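Long-range contacts in AA9 family lytic polysaccharide monooxygenase D (Myceliophthora thermophila, PDB 5UFV), which uses a copper centre to oxidise and cleave the beta-1,4-glycosidic bonds of cellulose and related polysaccharides, giving C1-oxidised products: residues 77-82 and 215-220; 73-78 and 157-162; 89-94 and 150-155. All blocks are in the same frame, centred on the assembly; numbering follows the deposited sequence.

Contact 1 of 3, residues 77-82 and 215-220; sequences QGPILV and QEYKIP
The phenolic OH of Tyr217 is hydrogen-bonded to the carbonyl O of Asn203, and with its polar end held there it lies against the ring of Pro79, 3.5 Å from Pro79 CG to Tyr217 OH. The same carbon is 3.6 Å from Tyr217 CE2, and Pro79 CD follows close behind, so the CE2–CZ–OH corner of the phenol does the touching. The two side chains cross at about a right angle. Tyr217 CG lies opposite the backbone N (chi1 -178°), which carries the phenol across to the other segment; Trp126 meets the tyrosine ring edge-to-face. An alanine at Tyr217 is likely to leave Pro79 CG and CD uncovered on this side and the carbonyl of Asn203 without its phenolic partner.

Further along, the packing is mostly aliphatic. Ile219 sets its CG2 branch between Pro79 and Leu81, 4.4 Å from Pro79 CB and 4.3 Å from Leu81 CG, while Pro220 CD approaches Pro79 CG at 4.4 Å. Leu81 CD2 comes within 3.6 Å of the carbonyl Pro220 O, whose polar demand is met by Lys103 NZ.

Proline suits position 79 because it offers a rigid ring whose CB, CG and CD are all carbon, and Leu81, two residues on, turns to the same side. The late loop 215-220 thus lies over the outer face of the six-stranded sheet, at the start of strand 80-86. The phenol and the Pro220 carbonyl both find their polar partners outside the two segments, which implies that burial of carbon, rather than pairing of charges, joins them.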
ATOM      1  N   GLN A  77       0.181 -11.505  -9.981  1.00 32.15           N
ATOM      2  CA  GLN A  77       1.216 -11.931  -9.049  1.00 32.67           C
ATOM      3  C   GLN A  77       1.863 -10.778  -8.294  1.00 30.39           C
ATOM      4  O   GLN A  77       2.385  -9.853  -8.882  1.00 31.92           O
ATOM      5  CB  GLN A  77       2.317 -12.666  -9.790  1.00 35.96           C
ATOM      6  CG  GLN A  77       1.855 -13.931 -10.489  1.00 39.86           C
ATOM      7  CD  GLN A  77       1.374 -13.687 -11.904  1.00 42.27           C
ATOM      8  OE1 GLN A  77       1.842 -12.789 -12.594  1.00 45.58           O
ATOM      9  NE2 GLN A  77       0.429 -14.493 -12.341  1.00 47.12           N
ATOM     10  N   GLY A  78       1.824 -10.865  -6.982  1.00 28.48           N
ATOM     11  CA  GLY A  78       2.631 -10.059  -6.111  1.00 27.82           C
ATOM     12  C   GLY A  78       1.832  -9.652  -4.880  1.00 28.68           C
ATOM     13  O   GLY A  78       0.609  -9.829  -4.822  1.00 27.39           O
ATOM     14  N   PRO A  79       2.518  -9.098  -3.875  1.00 28.85           N
ATOM     15  CA  PRO A  79       1.852  -8.710  -2.646  1.00 29.16           C
ATOM     16  C   PRO A  79       1.083  -7.370  -2.649  1.00 28.95           C
ATOM     17  O   PRO A  79       1.263  -6.513  -3.517  1.00 27.42           O
ATOM     18  CB  PRO A  79       3.007  -8.639  -1.646  1.00 29.71           C
ATOM     19  CG  PRO A  79       4.166  -8.257  -2.462  1.00 29.78           C
ATOM     20  CD  PRO A  79       3.980  -9.002  -3.753  1.00 29.58           C
ATOM     21  N   ILE A  80       0.224  -7.245  -1.652  1.00 28.46           N
ATOM     22  CA  ILE A  80      -0.494  -6.036  -1.349  1.00 29.40           C
ATOM     23  C   ILE A  80       0.055  -5.580  -0.012  1.00 29.38           C
ATOM     24  O   ILE A  80       0.145  -6.384   0.906  1.00 29.82           O
ATOM     25  CB  ILE A  80      -1.989  -6.347  -1.135  1.00 30.02           C
ATOM     26  CG1 ILE A  80      -2.578  -6.955  -2.396  1.00 30.64           C
ATOM     27  CG2 ILE A  80      -2.746  -5.102  -0.736  1.00 29.71           C
ATOM     28  CD1 ILE A  80      -4.011  -7.381  -2.241  1.00 32.13           C
ATOM     29  N   LEU A  81       0.406  -4.303   0.097  1.00 27.90           N
ATOM     30  CA  LEU A  81       0.771  -3.727   1.371  1.00 27.41           C
ATOM     31  C   LEU A  81      -0.007  -2.443   1.649  1.00 26.80           C
ATOM     32  O   LEU A  81      -0.187  -1.616   0.752  1.00 25.19           O
ATOM     33  CB  LEU A  81       2.251  -3.414   1.393  1.00 28.67           C
ATOM     34  CG  LEU A  81       3.177  -4.638   1.441  1.00 30.26           C
ATOM     35  CD1 LEU A  81       3.395  -5.237   0.064  1.00 31.23           C
ATOM     36  CD2 LEU A  81       4.520  -4.253   2.054  1.00 31.01           C
ATOM     37  N   VAL A  82      -0.453  -2.280   2.896  1.00 25.46           N
ATOM     38  CA  VAL A  82      -1.095  -1.069   3.311  1.00 25.25           C
ATOM     39  C   VAL A  82      -0.411  -0.571   4.544  1.00 26.25           C
ATOM     40  O   VAL A  82      -0.289  -1.303   5.511  1.00 29.03           O
ATOM     41  CB  VAL A  82      -2.556  -1.306   3.658  1.00 26.25           C
ATOM     42  CG1 VAL A  82      -3.235   0.031   3.927  1.00 25.77           C
ATOM     43  CG2 VAL A  82      -3.253  -2.101   2.549  1.00 26.11           C
ATOM     44  N   GLN A 215       8.394 -22.435  -2.959  1.00 51.56           N
ATOM     45  CA  GLN A 215       7.191 -21.746  -3.379  1.00 48.97           C
ATOM     46  C   GLN A 215       6.526 -21.108  -2.184  1.00 48.40           C
ATOM     47  O   GLN A 215       5.392 -21.399  -1.866  1.00 51.72           O
ATOM     48  CB  GLN A 215       6.267 -22.737  -4.090  1.00 47.42           C
ATOM     49  CG  GLN A 215       6.907 -23.314  -5.350  1.00 47.25           C
ATOM     50  CD  GLN A 215       7.090 -22.256  -6.426  1.00 45.93           C
ATOM     51  OE1 GLN A 215       6.117 -21.682  -6.907  1.00 44.18           O
ATOM     52  NE2 GLN A 215       8.335 -21.979  -6.791  1.00 46.57           N
ATOM     53  N   GLU A 216       7.269 -20.253  -1.499  1.00 50.04           N
ATOM     54  CA  GLU A 216       6.751 -19.474  -0.374  1.00 51.27           C
ATOM     55  C   GLU A 216       7.215 -18.094  -0.710  1.00 45.45           C
ATOM     56  O   GLU A 216       8.230 -17.957  -1.363  1.00 43.89           O
ATOM     57  CB  GLU A 216       7.372 -19.892   0.964  1.00 56.77           C
ATOM     58  CG  GLU A 216       7.155 -21.353   1.366  1.00 64.36           C
ATOM     59  CD  GLU A 216       8.342 -21.982   2.148  1.00 72.26           C
ATOM     60  OE1 GLU A 216       9.154 -21.242   2.774  1.00 68.85           O
ATOM     61  OE2 GLU A 216       8.467 -23.241   2.140  1.00 75.70           O
ATOM     62  N   TYR A 217       6.470 -17.080  -0.292  1.00 41.72           N
ATOM     63  CA  TYR A 217       6.879 -15.694  -0.480  1.00 37.20           C
ATOM     64  C   TYR A 217       6.845 -15.010   0.866  1.00 37.04           C
ATOM     65  O   TYR A 217       5.809 -14.963   1.518  1.00 36.36           O
ATOM     66  CB  TYR A 217       5.945 -14.983  -1.465  1.00 35.42           C
ATOM     67  CG  TYR A 217       6.331 -13.546  -1.749  1.00 32.78           C
ATOM     68  CD1 TYR A 217       7.385 -13.255  -2.571  1.00 31.46           C
ATOM     69  CD2 TYR A 217       5.645 -12.495  -1.170  1.00 31.56           C
ATOM     70  CE1 TYR A 217       7.752 -11.952  -2.822  1.00 31.37           C
ATOM     71  CE2 TYR A 217       5.998 -11.176  -1.403  1.00 31.90           C
ATOM     72  CZ  TYR A 217       7.051 -10.901  -2.245  1.00 32.02           C
ATOM     73  OH  TYR A 217       7.425  -9.585  -2.483  1.00 30.23           O
ATOM     74  N   LYS A 218       7.987 -14.505   1.299  1.00 39.22           N
ATOM     75  CA  LYS A 218       8.045 -13.660   2.486  1.00 41.74           C
ATOM     76  C   LYS A 218       7.652 -12.211   2.066  1.00 41.22           C
ATOM     77  O   LYS A 218       8.308 -11.579   1.224  1.00 42.33           O
ATOM     78  CB  LYS A 218       9.451 -13.732   3.094  1.00 43.64           C
ATOM     79  CG  LYS A 218       9.686 -12.838   4.292  1.00 47.76           C
ATOM     80  CD  LYS A 218       8.880 -13.273   5.508  1.00 54.27           C
ATOM     81  CE  LYS A 218       8.976 -12.249   6.653  1.00 58.03           C
ATOM     82  NZ  LYS A 218      10.379 -12.009   7.138  1.00 58.64           N
ATOM     83  N   ILE A 219       6.589 -11.684   2.650  1.00 37.87           N
ATOM     84  CA  ILE A 219       6.176 -10.321   2.346  1.00 35.61           C
ATOM     85  C   ILE A 219       7.215  -9.312   2.894  1.00 35.13           C
ATOM     86  O   ILE A 219       7.641  -9.388   4.045  1.00 35.31           O
ATOM     87  CB  ILE A 219       4.739 -10.053   2.861  1.00 34.80           C
ATOM     88  CG1 ILE A 219       3.753 -11.011   2.176  1.00 33.68           C
ATOM     89  CG2 ILE A 219       4.282  -8.636   2.541  1.00 35.59           C
ATOM     90  CD1 ILE A 219       2.347 -10.978   2.737  1.00 33.17           C
ATOM     91  N   PRO A 220       7.648  -8.368   2.054  1.00 34.25           N
ATOM     92  CA  PRO A 220       8.658  -7.409   2.521  1.00 33.73           C
ATOM     93  C   PRO A 220       8.141  -6.425   3.548  1.00 33.00           C
ATOM     94  O   PRO A 220       6.935  -6.289   3.732  1.00 31.40           O
ATOM     95  CB  PRO A 220       9.073  -6.667   1.258  1.00 33.49           C
ATOM     96  CG  PRO A 220       8.009  -6.925   0.262  1.00 33.33           C
ATOM     97  CD  PRO A 220       7.355  -8.227   0.618  1.00 33.72           C
TER

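Contact 2 of 3, residues 73-78 and 157-162; sequences WTHSQG and LIALHQ. With CU (copper (II) ion), chain G.
The indole of Trp73 is overlapped by Leu157, whose CD1 methyl sits over the centre of the six-membered ring, 3.4 Å from its centroid and only 7° off the normal, a CH-pi contact. Leucine suits this place because its branched end reaches out to set one methyl centrally on the ring, with CB also near CZ2 and CH2. The indole is also tethered within its own loop: Trp73 NE1 donates to His75 O at 2.8 Å, on a lone pair in the carbonyl plane.

His75 binds the copper through NE2 at 2.0 Å. Its ring rests obliquely against the methyl of Ala159, 3.6 Å from His75 CD2 to Ala159 CB, where a small side chain lets the imidazole lie close to the strand. Thr74 OG1 stands over a face of the same ring. Methylated His1 forms the histidine brace with His75, and Tyr169 completes the site.

Leu160 N donates to Gln77 O at 2.9 Å, from above the carbonyl plane. Gly78 CA approaches Ile158 O at 3.1 Å, and any CB there would collide with that oxygen. Gln77 OE1 lies in the plane of His161 at its edge, 3.2 Å from Gln77 OE1 to His161 CD2; Gln77 NE2 is bound by Glu121 and Thr120. His161 probably takes part in binding O2, as in related enzymes.

Residues 73-78 lie in the loop between strands 65-70 and 80-86, along the end of strand 149-159, itself flanked by strand 167-177 with Tyr169 and Gln167.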
ATOM      1  N   TRP A  73      -6.670  -2.632 -12.843  1.00 31.08           N
ATOM      2  CA  TRP A  73      -5.521  -3.346 -12.336  1.00 29.91           C
ATOM      3  C   TRP A  73      -5.299  -4.617 -13.132  1.00 30.34           C
ATOM      4  O   TRP A  73      -6.198  -5.425 -13.270  1.00 31.22           O
ATOM      5  CB  TRP A  73      -5.699  -3.731 -10.875  1.00 29.29           C
ATOM      6  CG  TRP A  73      -4.492  -4.444 -10.418  1.00 28.60           C
ATOM      7  CD1 TRP A  73      -4.383  -5.753 -10.072  1.00 29.38           C
ATOM      8  CD2 TRP A  73      -3.188  -3.899 -10.351  1.00 28.67           C
ATOM      9  NE1 TRP A  73      -3.078  -6.051  -9.753  1.00 29.94           N
ATOM     10  CE2 TRP A  73      -2.328  -4.924  -9.910  1.00 28.72           C
ATOM     11  CE3 TRP A  73      -2.665  -2.627 -10.592  1.00 28.64           C
ATOM     12  CZ2 TRP A  73      -0.985  -4.725  -9.708  1.00 30.30           C
ATOM     13  CZ3 TRP A  73      -1.330  -2.421 -10.386  1.00 29.75           C
ATOM     14  CH2 TRP A  73      -0.495  -3.466  -9.945  1.00 31.06           C
ATOM     15  N   THR A  74      -4.084  -4.831 -13.593  1.00 30.75           N
ATOM     16  CA  THR A  74      -3.859  -5.867 -14.567  1.00 32.84           C
ATOM     17  C   THR A  74      -3.050  -7.081 -14.097  1.00 32.77           C
ATOM     18  O   THR A  74      -3.085  -8.091 -14.770  1.00 33.88           O
ATOM     19  CB  THR A  74      -3.249  -5.281 -15.860  1.00 33.18           C
ATOM     20  OG1 THR A  74      -1.929  -4.791 -15.623  1.00 32.66           O
ATOM     21  CG2 THR A  74      -4.111  -4.150 -16.376  1.00 33.38           C
ATOM     22  N   HIS A  75      -2.361  -7.025 -12.961  1.00 31.44           N
ATOM     23  CA  HIS A  75      -1.395  -8.105 -12.622  1.00 30.74           C
ATOM     24  C   HIS A  75      -1.866  -9.054 -11.522  1.00 29.79           C
ATOM     25  O   HIS A  75      -2.394  -8.633 -10.509  1.00 29.97           O
ATOM     26  CB  HIS A  75      -0.033  -7.511 -12.245  1.00 30.18           C
ATOM     27  CG  HIS A  75       0.514  -6.585 -13.275  1.00 29.65           C
ATOM     28  ND1 HIS A  75       0.791  -7.001 -14.556  1.00 30.08           N
ATOM     29  CD2 HIS A  75       0.797  -5.258 -13.235  1.00 30.01           C
ATOM     30  CE1 HIS A  75       1.215  -5.971 -15.268  1.00 30.67           C
ATOM     31  NE2 HIS A  75       1.240  -4.905 -14.487  1.00 30.96           N
ATOM     32  N   SER A  76      -1.612 -10.334 -11.721  1.00 30.67           N
ATOM     33  CA  SER A  76      -2.098 -11.376 -10.835  1.00 31.89           C
ATOM     34  C   SER A  76      -1.057 -11.974  -9.914  1.00 30.87           C
ATOM     35  O   SER A  76      -1.381 -12.836  -9.138  1.00 30.19           O
ATOM     36  CB  SER A  76      -2.734 -12.484 -11.673  1.00 34.12           C
ATOM     37  OG  SER A  76      -3.911 -11.966 -12.262  1.00 35.68           O
ATOM     38  N   GLN A  77       0.181 -11.505  -9.981  1.00 32.15           N
ATOM     39  CA  GLN A  77       1.216 -11.931  -9.049  1.00 32.67           C
ATOM     40  C   GLN A  77       1.863 -10.778  -8.294  1.00 30.39           C
ATOM     41  O   GLN A  77       2.385  -9.853  -8.882  1.00 31.92           O
ATOM     42  CB  GLN A  77       2.317 -12.666  -9.790  1.00 35.96           C
ATOM     43  CG  GLN A  77       1.855 -13.931 -10.489  1.00 39.86           C
ATOM     44  CD  GLN A  77       1.374 -13.687 -11.904  1.00 42.27           C
ATOM     45  OE1 GLN A  77       1.842 -12.789 -12.594  1.00 45.58           O
ATOM     46  NE2 GLN A  77       0.429 -14.493 -12.341  1.00 47.12           N
ATOM     47  N   GLY A  78       1.824 -10.865  -6.982  1.00 28.48           N
ATOM     48  CA  GLY A  78       2.631 -10.059  -6.111  1.00 27.82           C
ATOM     49  C   GLY A  78       1.832  -9.652  -4.880  1.00 28.68           C
ATOM     50  O   GLY A  78       0.609  -9.829  -4.822  1.00 27.39           O
ATOM     51  N   LEU A 157       0.929  -1.957  -4.277  1.00 25.85           N
ATOM     52  CA  LEU A 157       0.890  -3.228  -4.956  1.00 26.18           C
ATOM     53  C   LEU A 157       2.216  -3.373  -5.623  1.00 27.86           C
ATOM     54  O   LEU A 157       2.686  -2.427  -6.254  1.00 27.95           O
ATOM     55  CB  LEU A 157      -0.168  -3.244  -6.053  1.00 25.80           C
ATOM     56  CG  LEU A 157      -1.602  -2.949  -5.629  1.00 25.53           C
ATOM     57  CD1 LEU A 157      -2.527  -3.186  -6.811  1.00 26.57           C
ATOM     58  CD2 LEU A 157      -2.028  -3.774  -4.426  1.00 25.55           C
ATOM     59  N   ILE A 158       2.819  -4.554  -5.483  1.00 29.30           N
ATOM     60  CA  ILE A 158       4.097  -4.861  -6.106  1.00 28.13           C
ATOM     61  C   ILE A 158       3.863  -6.009  -7.076  1.00 29.55           C
ATOM     62  O   ILE A 158       3.656  -7.148  -6.651  1.00 29.39           O
ATOM     63  CB  ILE A 158       5.123  -5.280  -5.079  1.00 27.70           C
ATOM     64  CG1 ILE A 158       5.222  -4.250  -3.965  1.00 28.15           C
ATOM     65  CG2 ILE A 158       6.473  -5.438  -5.737  1.00 29.52           C
ATOM     66  CD1 ILE A 158       6.214  -4.666  -2.884  1.00 29.15           C
ATOM     67  N   ALA A 159       3.863  -5.705  -8.370  1.00 28.37           N
ATOM     68  CA  ALA A 159       3.682  -6.735  -9.368  1.00 30.18           C
ATOM     69  C   ALA A 159       5.019  -7.447  -9.605  1.00 32.43           C
ATOM     70  O   ALA A 159       6.082  -6.820  -9.679  1.00 33.09           O
ATOM     71  CB  ALA A 159       3.137  -6.155 -10.669  1.00 29.96           C
ATOM     72  N   LEU A 160       4.949  -8.768  -9.715  1.00 31.97           N
ATOM     73  CA  LEU A 160       6.133  -9.606  -9.849  1.00 32.44           C
ATOM     74  C   LEU A 160       6.078 -10.545 -11.073  1.00 33.07           C
ATOM     75  O   LEU A 160       6.798 -11.526 -11.098  1.00 31.73           O
ATOM     76  CB  LEU A 160       6.299 -10.420  -8.555  1.00 32.25           C
ATOM     77  CG  LEU A 160       6.466  -9.612  -7.250  1.00 30.80           C
ATOM     78  CD1 LEU A 160       6.504 -10.514  -6.032  1.00 30.91           C
ATOM     79  CD2 LEU A 160       7.726  -8.800  -7.268  1.00 30.70           C
ATOM     80  N   HIS A 161       5.220 -10.250 -12.061  1.00 34.07           N
ATOM     81  CA  HIS A 161       5.113 -11.096 -13.259  1.00 34.49           C
ATOM     82  C   HIS A 161       6.448 -11.215 -13.975  1.00 37.77           C
ATOM     83  O   HIS A 161       6.761 -12.308 -14.464  1.00 37.94           O
ATOM     84  CB  HIS A 161       4.044 -10.594 -14.241  1.00 33.63           C
ATOM     85  CG  HIS A 161       3.822 -11.494 -15.434  1.00 32.71           C
ATOM     86  ND1 HIS A 161       4.312 -11.199 -16.691  1.00 32.76           N
ATOM     87  CD2 HIS A 161       3.135 -12.652 -15.568  1.00 32.27           C
ATOM     88  CE1 HIS A 161       3.948 -12.139 -17.543  1.00 32.36           C
ATOM     89  NE2 HIS A 161       3.237 -13.035 -16.887  1.00 32.72           N
ATOM     90  N   GLN A 162       7.230 -10.121 -14.030  1.00 39.33           N
ATOM     91  CA  GLN A 162       8.537 -10.114 -14.750  1.00 44.91           C
ATOM     92  C   GLN A 162       9.696 -10.562 -13.877  1.00 41.63           C
ATOM     93  O   GLN A 162      10.129  -9.817 -13.000  1.00 41.63           O
ATOM     94  CB  GLN A 162       8.925  -8.705 -15.286  1.00 50.81           C
ATOM     95  CG  GLN A 162       8.114  -8.125 -16.439  1.00 58.24           C
ATOM     96  CD  GLN A 162       8.139  -8.998 -17.689  1.00 66.65           C
ATOM     97  OE1 GLN A 162       9.208  -9.284 -18.250  1.00 68.42           O
ATOM     98  NE2 GLN A 162       6.949  -9.436 -18.130  1.00 67.80           N
TER
HETATM   99 CU    CU G 301       1.308  -3.051 -15.218  1.00 34.36          CU

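Contact 3 of 3, residues 89-94 and 150-155; sequences GDFSSC and NYLVRH
Asn150 stacks on Phe91 where strand 149-159 of the immunoglobulin-like beta sandwich meets the short 3-10 turn 91-93, in the loop joining strands 80-86 and 101-107. Followed outward, Asn150 CB lies over one face of the phenyl ring, 3.6 Å from its centroid and 17° off the normal, a CH-pi contact. Next, CG lies over the same face, nearer the CE2 edge, 3.6 Å from Asn150 CG to Phe91 CE2, and the amide lies nearly flat on the ring, the two planes 16° apart. At the end, the two amide atoms part company: OD1 accepts from Lys176 NZ, and ND2 donates to Gly89 O at 2.8 Å, tilted out of the carbonyl plane. Asparagine fits because one flat head can cover the ring while both its ends are hydrogen-bonded; its CG stands anti to its own carbonyl carbon (chi1 -58°), which turns the amide toward the loop.

Gly89 adopts backbone angles that residues with a side chain seldom take, and this turn in the chain presents its carbonyl to the amide. Phe91 does more than receive the asparagine. Its edge faces Tyr151 O, which lies in the ring plane 3.4 Å from Phe91 CE1, and Phe91 CD1 meets Leu152 CD2 at 4.2 Å, the two side chains sliding past each other. Gln174 and Tyr57 also touch the ring.

The turn itself is tied by the backbone bond from Cys94 N to Phe91 O, and Cys94 by its disulfide to Cys87, just after strand 80-86. The sulfur lies beside strand 149-159, where Cys94 SG rests 4.0 Å from Leu152 CD1.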
ATOM      1  N   GLY A  89       2.769  16.798  12.903  1.00 39.63           N
ATOM      2  CA  GLY A  89       1.756  17.825  13.147  1.00 39.05           C
ATOM      3  C   GLY A  89       0.744  17.969  12.043  1.00 38.50           C
ATOM      4  O   GLY A  89      -0.060  17.066  11.772  1.00 38.18           O
ATOM      5  N   ASP A  90       0.787  19.132  11.414  1.00 39.06           N
ATOM      6  CA  ASP A  90      -0.085  19.486  10.304  1.00 38.99           C
ATOM      7  C   ASP A  90       0.170  18.544   9.126  1.00 38.12           C
ATOM      8  O   ASP A  90       1.333  18.218   8.846  1.00 41.99           O
ATOM      9  CB  ASP A  90       0.274  20.916   9.917  1.00 40.62           C
ATOM     10  CG  ASP A  90      -0.645  21.511   8.886  1.00 43.05           C
ATOM     11  OD1 ASP A  90      -1.733  20.947   8.651  1.00 46.32           O
ATOM     12  OD2 ASP A  90      -0.261  22.558   8.300  1.00 43.04           O
ATOM     13  N   PHE A  91      -0.872  18.117   8.417  1.00 34.54           N
ATOM     14  CA  PHE A  91      -0.660  17.396   7.150  1.00 33.60           C
ATOM     15  C   PHE A  91       0.244  18.154   6.178  1.00 33.99           C
ATOM     16  O   PHE A  91       0.997  17.554   5.441  1.00 34.45           O
ATOM     17  CB  PHE A  91      -1.954  17.168   6.395  1.00 33.02           C
ATOM     18  CG  PHE A  91      -2.840  16.118   6.981  1.00 32.09           C
ATOM     19  CD1 PHE A  91      -2.492  14.788   6.889  1.00 30.64           C
ATOM     20  CD2 PHE A  91      -4.048  16.465   7.574  1.00 31.79           C
ATOM     21  CE1 PHE A  91      -3.308  13.808   7.404  1.00 30.30           C
ATOM     22  CE2 PHE A  91      -4.884  15.493   8.071  1.00 32.06           C
ATOM     23  CZ  PHE A  91      -4.512  14.155   7.982  1.00 31.47           C
ATOM     24  N   SER A  92       0.141  19.472   6.149  1.00 35.11           N
ATOM     25  CA  SER A  92       0.887  20.251   5.174  1.00 35.32           C
ATOM     26  C   SER A  92       2.391  20.167   5.355  1.00 35.52           C
ATOM     27  O   SER A  92       3.128  20.375   4.391  1.00 35.22           O
ATOM     28  CB  SER A  92       0.451  21.712   5.209  1.00 36.40           C
ATOM     29  OG  SER A  92      -0.956  21.801   5.108  1.00 36.90           O
ATOM     30  N   SER A  93       2.865  19.873   6.565  1.00 35.66           N
ATOM     31  CA  SER A  93       4.325  19.830   6.783  1.00 35.85           C
ATOM     32  C   SER A  93       4.824  18.391   6.867  1.00 35.81           C
ATOM     33  O   SER A  93       5.979  18.138   7.159  1.00 36.43           O
ATOM     34  CB  SER A  93       4.737  20.660   8.008  1.00 35.85           C
ATOM     35  OG  SER A  93       3.914  20.366   9.098  1.00 35.91           O
ATOM     36  N   CYS A  94       3.937  17.456   6.560  1.00 37.08           N
ATOM     37  CA  CYS A  94       4.227  16.032   6.561  1.00 38.19           C
ATOM     38  C   CYS A  94       4.700  15.668   5.144  1.00 36.73           C
ATOM     39  O   CYS A  94       3.940  15.833   4.187  1.00 33.07           O
ATOM     40  CB  CYS A  94       2.924  15.310   6.879  1.00 40.73           C
ATOM     41  SG  CYS A  94       3.002  13.596   7.425  1.00 48.42           S
ATOM     42  N   ASN A 150      -3.130  13.179  12.832  1.00 37.89           N
ATOM     43  CA  ASN A 150      -3.108  13.182  11.383  1.00 36.39           C
ATOM     44  C   ASN A 150      -2.223  12.086  10.873  1.00 35.64           C
ATOM     45  O   ASN A 150      -1.048  12.032  11.248  1.00 36.56           O
ATOM     46  CB  ASN A 150      -2.608  14.522  10.868  1.00 36.31           C
ATOM     47  CG  ASN A 150      -3.457  15.670  11.350  1.00 37.29           C
ATOM     48  OD1 ASN A 150      -4.625  15.496  11.731  1.00 38.55           O
ATOM     49  ND2 ASN A 150      -2.871  16.844  11.370  1.00 37.91           N
ATOM     50  N   TYR A 151      -2.772  11.222  10.014  1.00 33.90           N
ATOM     51  CA  TYR A 151      -2.003  10.119   9.450  1.00 33.68           C
ATOM     52  C   TYR A 151      -2.110  10.070   7.942  1.00 32.29           C
ATOM     53  O   TYR A 151      -3.143  10.399   7.373  1.00 32.81           O
ATOM     54  CB  TYR A 151      -2.502   8.767   9.958  1.00 34.84           C
ATOM     55  CG  TYR A 151      -2.201   8.393  11.389  1.00 35.75           C
ATOM     56  CD1 TYR A 151      -3.048   8.790  12.412  1.00 37.77           C
ATOM     57  CD2 TYR A 151      -1.141   7.566  11.703  1.00 36.41           C
ATOM     58  CE1 TYR A 151      -2.814   8.424  13.726  1.00 39.99           C
ATOM     59  CE2 TYR A 151      -0.882   7.187  13.026  1.00 39.23           C
ATOM     60  CZ  TYR A 151      -1.727   7.614  14.042  1.00 39.94           C
ATOM     61  OH  TYR A 151      -1.509   7.262  15.371  1.00 40.30           O
ATOM     62  N   LEU A 152      -1.053   9.589   7.303  1.00 31.77           N
ATOM     63  CA  LEU A 152      -1.127   9.184   5.905  1.00 30.31           C
ATOM     64  C   LEU A 152      -1.383   7.700   5.888  1.00 30.32           C
ATOM     65  O   LEU A 152      -0.970   6.982   6.791  1.00 29.41           O
ATOM     66  CB  LEU A 152       0.168   9.460   5.175  1.00 29.94           C
ATOM     67  CG  LEU A 152       0.790  10.839   5.379  1.00 30.97           C
ATOM     68  CD1 LEU A 152       2.080  10.916   4.582  1.00 31.18           C
ATOM     69  CD2 LEU A 152      -0.170  11.930   4.954  1.00 31.72           C
ATOM     70  N   VAL A 153      -2.083   7.244   4.866  1.00 29.82           N
ATOM     71  CA  VAL A 153      -2.250   5.823   4.652  1.00 29.49           C
ATOM     72  C   VAL A 153      -1.740   5.558   3.261  1.00 27.94           C
ATOM     73  O   VAL A 153      -2.013   6.348   2.389  1.00 29.39           O
ATOM     74  CB  VAL A 153      -3.710   5.404   4.744  1.00 30.84           C
ATOM     75  CG1 VAL A 153      -4.582   6.236   3.809  1.00 31.31           C
ATOM     76  CG2 VAL A 153      -3.846   3.918   4.428  1.00 30.97           C
ATOM     77  N   ARG A 154      -1.001   4.469   3.049  1.00 27.15           N
ATOM     78  CA  ARG A 154      -0.330   4.215   1.758  1.00 25.40           C
ATOM     79  C   ARG A 154      -0.656   2.817   1.255  1.00 25.23           C
ATOM     80  O   ARG A 154      -0.420   1.823   1.969  1.00 24.74           O
ATOM     81  CB  ARG A 154       1.190   4.375   1.928  1.00 25.24           C
ATOM     82  CG  ARG A 154       2.055   3.899   0.777  1.00 23.98           C
ATOM     83  CD  ARG A 154       3.504   4.211   1.103  1.00 25.41           C
ATOM     84  NE  ARG A 154       4.386   3.775   0.032  1.00 26.22           N
ATOM     85  CZ  ARG A 154       4.718   2.499  -0.199  1.00 27.81           C
ATOM     86  NH1 ARG A 154       4.272   1.513   0.608  1.00 27.12           N
ATOM     87  NH2 ARG A 154       5.505   2.210  -1.243  1.00 26.37           N
ATOM     88  N   HIS A 155      -1.193   2.730   0.038  1.00 23.97           N
ATOM     89  CA  HIS A 155      -1.486   1.437  -0.568  1.00 23.64           C
ATOM     90  C   HIS A 155      -0.440   1.168  -1.579  1.00 23.27           C
ATOM     91  O   HIS A 155      -0.082   2.062  -2.319  1.00 23.11           O
ATOM     92  CB  HIS A 155      -2.861   1.414  -1.228  1.00 24.02           C
ATOM     93  CG  HIS A 155      -3.979   1.465  -0.243  1.00 25.25           C
ATOM     94  ND1 HIS A 155      -4.359   2.631   0.388  1.00 25.72           N
ATOM     95  CD2 HIS A 155      -4.742   0.486   0.291  1.00 25.96           C
ATOM     96  CE1 HIS A 155      -5.333   2.373   1.241  1.00 24.79           C
ATOM     97  NE2 HIS A 155      -5.579   1.079   1.204  1.00 25.70           N
TER

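From the N terminus, the chain enters the copper loop at 73-78, whose last two residues, Gln77 and Gly78, also begin contact 1. Strand 80-86 follows, then the turn 89-94, which starts contact 3. That loop is the first to close, at 150-155, within both larger ones; the same strand runs on to close contact 2 at 157-162, and contact 1 shuts last, at 215-220, so contacts 1 and 2 interleave. Strands 80-86 and 149-159, sheet neighbours, unite the three: contacts 1 and 2 lie at the copper end, their centres 10 Å apart, and contact 3 at the far end, its centre about 25 Å from contact 1's.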